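HTH-type transcriptional regulator AscG (Escherichia coli, PDB 3BRQ) represses transcription of the cryptic asc operon as a LacI-family, sequence-specific DNA-binding regulator. Local coordinates at residues T29-I34 with G180-A185. Numbering follows the deposited sequence.
Sequences TLYHGI and GKWTPA. With SO4 (sulfate ion), chain F.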
ATOM      1  N   THR B  29       5.794   2.403   9.684  1.00 24.17           N
ATOM      2  CA  THR B  29       4.469   2.788  10.129  1.00 24.87           C
ATOM      3  C   THR B  29       3.473   2.198   9.165  1.00 25.93           C
ATOM      4  O   THR B  29       3.817   1.861   8.030  1.00 25.91           O
ATOM      5  CB  THR B  29       4.307   4.286  10.226  1.00 25.12           C
ATOM      6  OG1 THR B  29       4.710   4.877   8.987  1.00 23.96           O
ATOM      7  CG2 THR B  29       5.191   4.844  11.393  1.00 23.91           C
ATOM      8  N   LEU B  30       2.249   2.022   9.628  1.00 27.22           N
ATOM      9  CA  LEU B  30       1.255   1.333   8.810  1.00 28.22           C
ATOM     10  C   LEU B  30       0.803   2.309   7.709  1.00 27.33           C
ATOM     11  O   LEU B  30       0.573   1.910   6.564  1.00 27.01           O
ATOM     12  CB  LEU B  30       0.054   0.910   9.672  1.00 29.70           C
ATOM     13  CG  LEU B  30      -1.093   0.287   8.887  1.00 33.93           C
ATOM     14  CD1 LEU B  30      -0.735  -1.110   8.284  1.00 38.97           C
ATOM     15  CD2 LEU B  30      -2.313   0.196   9.782  1.00 39.10           C
ATOM     16  N   TYR B  31       0.713   3.587   8.073  1.00 25.85           N
ATOM     17  CA  TYR B  31       0.351   4.640   7.135  1.00 25.34           C
ATOM     18  C   TYR B  31       1.545   5.546   6.941  1.00 25.18           C
ATOM     19  O   TYR B  31       2.304   5.771   7.885  1.00 24.62           O
ATOM     20  CB  TYR B  31      -0.818   5.490   7.666  1.00 24.40           C
ATOM     21  CG  TYR B  31      -1.164   6.695   6.790  1.00 23.90           C
ATOM     22  CD1 TYR B  31      -1.893   6.548   5.607  1.00 24.57           C
ATOM     23  CD2 TYR B  31      -0.743   7.991   7.148  1.00 24.07           C
ATOM     24  CE1 TYR B  31      -2.203   7.667   4.793  1.00 25.04           C
ATOM     25  CE2 TYR B  31      -1.055   9.088   6.354  1.00 24.42           C
ATOM     26  CZ  TYR B  31      -1.792   8.938   5.185  1.00 22.82           C
ATOM     27  OH  TYR B  31      -2.084  10.078   4.392  1.00 20.62           O
ATOM     28  N   HIS B  32       1.694   6.060   5.715  1.00 23.82           N
ATOM     29  CA  HIS B  32       2.643   7.114   5.420  1.00 23.87           C
ATOM     30  C   HIS B  32       1.929   8.226   4.668  1.00 23.19           C
ATOM     31  O   HIS B  32       1.253   7.964   3.671  1.00 22.65           O
ATOM     32  CB  HIS B  32       3.747   6.554   4.514  1.00 21.71           C
ATOM     33  CG  HIS B  32       4.735   5.711   5.233  1.00 21.70           C
ATOM     34  ND1 HIS B  32       4.627   4.334   5.316  1.00 20.19           N
ATOM     35  CD2 HIS B  32       5.847   6.050   5.939  1.00 20.43           C
ATOM     36  CE1 HIS B  32       5.649   3.862   6.012  1.00 19.47           C
ATOM     37  NE2 HIS B  32       6.395   4.885   6.408  1.00 25.07           N
ATOM     38  N   GLY B  33       2.130   9.460   5.121  1.00 23.12           N
ATOM     39  CA  GLY B  33       1.670  10.657   4.437  1.00 22.24           C
ATOM     40  C   GLY B  33       2.117  10.766   2.990  1.00 24.32           C
ATOM     41  O   GLY B  33       1.358  11.276   2.158  1.00 24.69           O
ATOM     42  N   ILE B  34       3.307  10.231   2.653  1.00 24.75           N
ATOM     43  CA  ILE B  34       3.726  10.123   1.265  1.00 24.76           C
ATOM     44  C   ILE B  34       3.618   8.618   0.934  1.00 25.90           C
ATOM     45  O   ILE B  34       4.372   7.798   1.470  1.00 24.82           O
ATOM     46  CB  ILE B  34       5.209  10.613   1.041  1.00 24.95           C
ATOM     47  CG1 ILE B  34       5.496  11.990   1.688  1.00 25.28           C
ATOM     48  CG2 ILE B  34       5.613  10.507  -0.467  1.00 23.74           C
ATOM     49  CD1 ILE B  34       4.545  13.113   1.311  1.00 27.02           C
ATOM     50  N   GLY B 180      -8.512   9.118  15.181  1.00 21.33           N
ATOM     51  CA  GLY B 180      -8.552   7.902  14.361  1.00 20.58           C
ATOM     52  C   GLY B 180      -7.131   7.364  14.257  1.00 20.32           C
ATOM     53  O   GLY B 180      -6.187   7.910  14.875  1.00 19.56           O
ATOM     54  N   LYS B 181      -6.959   6.292  13.492  1.00 21.22           N
ATOM     55  CA  LYS B 181      -5.683   5.553  13.486  1.00 21.98           C
ATOM     56  C   LYS B 181      -5.293   5.164  12.077  1.00 22.47           C
ATOM     57  O   LYS B 181      -4.424   4.312  11.935  1.00 21.51           O
ATOM     58  CB  LYS B 181      -5.739   4.249  14.288  1.00 23.47           C
ATOM     59  CG  LYS B 181      -6.654   4.197  15.476  1.00 28.18           C
ATOM     60  CD  LYS B 181      -6.139   3.290  16.590  1.00 34.44           C
ATOM     61  CE  LYS B 181      -5.575   4.161  17.769  1.00 41.13           C
ATOM     62  NZ  LYS B 181      -5.475   3.376  19.057  1.00 40.52           N
ATOM     63  N   TRP B 182      -5.913   5.809  11.068  1.00 19.79           N
ATOM     64  CA  TRP B 182      -5.595   5.678   9.654  1.00 20.47           C
ATOM     65  C   TRP B 182      -6.218   4.407   9.048  1.00 20.00           C
ATOM     66  O   TRP B 182      -6.181   4.241   7.842  1.00 20.97           O
ATOM     67  CB  TRP B 182      -4.074   5.645   9.334  1.00 21.68           C
ATOM     68  CG  TRP B 182      -3.170   6.757   9.827  1.00 19.83           C
ATOM     69  CD1 TRP B 182      -2.185   6.637  10.771  1.00 22.86           C
ATOM     70  CD2 TRP B 182      -3.113   8.111   9.371  1.00 25.30           C
ATOM     71  NE1 TRP B 182      -1.527   7.821  10.927  1.00 21.22           N
ATOM     72  CE2 TRP B 182      -2.061   8.745  10.071  1.00 22.90           C
ATOM     73  CE3 TRP B 182      -3.844   8.851   8.450  1.00 24.61           C
ATOM     74  CZ2 TRP B 182      -1.727  10.083   9.878  1.00 23.67           C
ATOM     75  CZ3 TRP B 182      -3.506  10.163   8.240  1.00 21.74           C
ATOM     76  CH2 TRP B 182      -2.468  10.781   8.953  1.00 26.64           C
ATOM     77  N   THR B 183      -6.780   3.539   9.861  1.00 20.57           N
ATOM     78  CA  THR B 183      -7.437   2.298   9.369  1.00 20.48           C
ATOM     79  C   THR B 183      -8.918   2.566   8.990  1.00 20.65           C
ATOM     80  O   THR B 183      -9.546   3.472   9.578  1.00 20.81           O
ATOM     81  CB  THR B 183      -7.440   1.235  10.475  1.00 21.91           C
ATOM     82  OG1 THR B 183      -8.245   1.712  11.564  1.00 20.23           O
ATOM     83  CG2 THR B 183      -5.970   0.929  10.986  1.00 21.15           C
ATOM     84  N   PRO B 184      -9.491   1.773   8.036  1.00 20.10           N
ATOM     85  CA  PRO B 184     -10.922   1.842   7.719  1.00 20.39           C
ATOM     86  C   PRO B 184     -11.794   1.648   8.966  1.00 21.54           C
ATOM     87  O   PRO B 184     -12.736   2.490   9.192  1.00 20.85           O
ATOM     88  CB  PRO B 184     -11.142   0.678   6.718  1.00 21.00           C
ATOM     89  CG  PRO B 184      -9.794   0.456   6.069  1.00 21.08           C
ATOM     90  CD  PRO B 184      -8.781   0.780   7.197  1.00 20.02           C
ATOM     91  N   ALA B 185     -11.445   0.645   9.813  1.00 18.66           N
ATOM     92  CA  ALA B 185     -12.210   0.434  11.061  1.00 19.05           C
ATOM     93  C   ALA B 185     -12.259   1.696  11.929  1.00 18.14           C
ATOM     94  O   ALA B 185     -13.276   1.989  12.563  1.00 18.29           O
ATOM     95  CB  ALA B 185     -11.606  -0.640  11.878  1.00 19.52           C
TER
HETATM   96  S   SO4 F 801       3.956  10.572   8.542  1.00 24.87           S
HETATM   97  O1  SO4 F 801       3.823  11.991   8.603  1.00 27.17           O
HETATM   98  O2  SO4 F 801       5.172  10.168   9.296  1.00 25.26           O
HETATM   99  O3  SO4 F 801       2.730   9.919   8.920  1.00 29.43           O
HETATM  100  O4  SO4 F 801       4.043  10.233   7.126  1.00 27.02           O
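A chi1 of 175° swings the Tyr31 ring away from its own backbone N and across to Trp182, whose chi1 of -54°, with CG anti to the carbonyl carbon, turns the indole face against the phenol. The two form an offset stack: the phenol and the six-membered indole ring have centroids 3.8 Å apart and planes inclined by 19°. Tyr31 CD2 lies above the indole, 3.3 Å from Trp182 CD2, while Tyr31 CB makes a CH-pi contact over the five-membered ring, 3.7 Å from its centroid. Polar ends are held elsewhere: Tyr31 OH by Asp236 and Arg157, Trp182 NE1 by Ser148. With an alanine instead of Trp182, the Tyr31 ring, bare of its stacking partner on this face, is likely to turn more freely, and Ser148 OG would lack the indole N-H. Beside the stack, Leu30 CD2 touches Thr183 CG2 at 3.9 Å. Gly33 N donates to O4 (2.9 Å) of a sulfate, probably from the crystallisation liquor, that also binds Tyr84, Arg86, Ser151 and Thr153. The stack bridges the two lobes of the periplasmic-binding-protein-like fold at their cleft, joining the loop between strand 21-27 and helix 36-49 to the turn leading into helix 184-197, with helix 152-167 also touching Trp182.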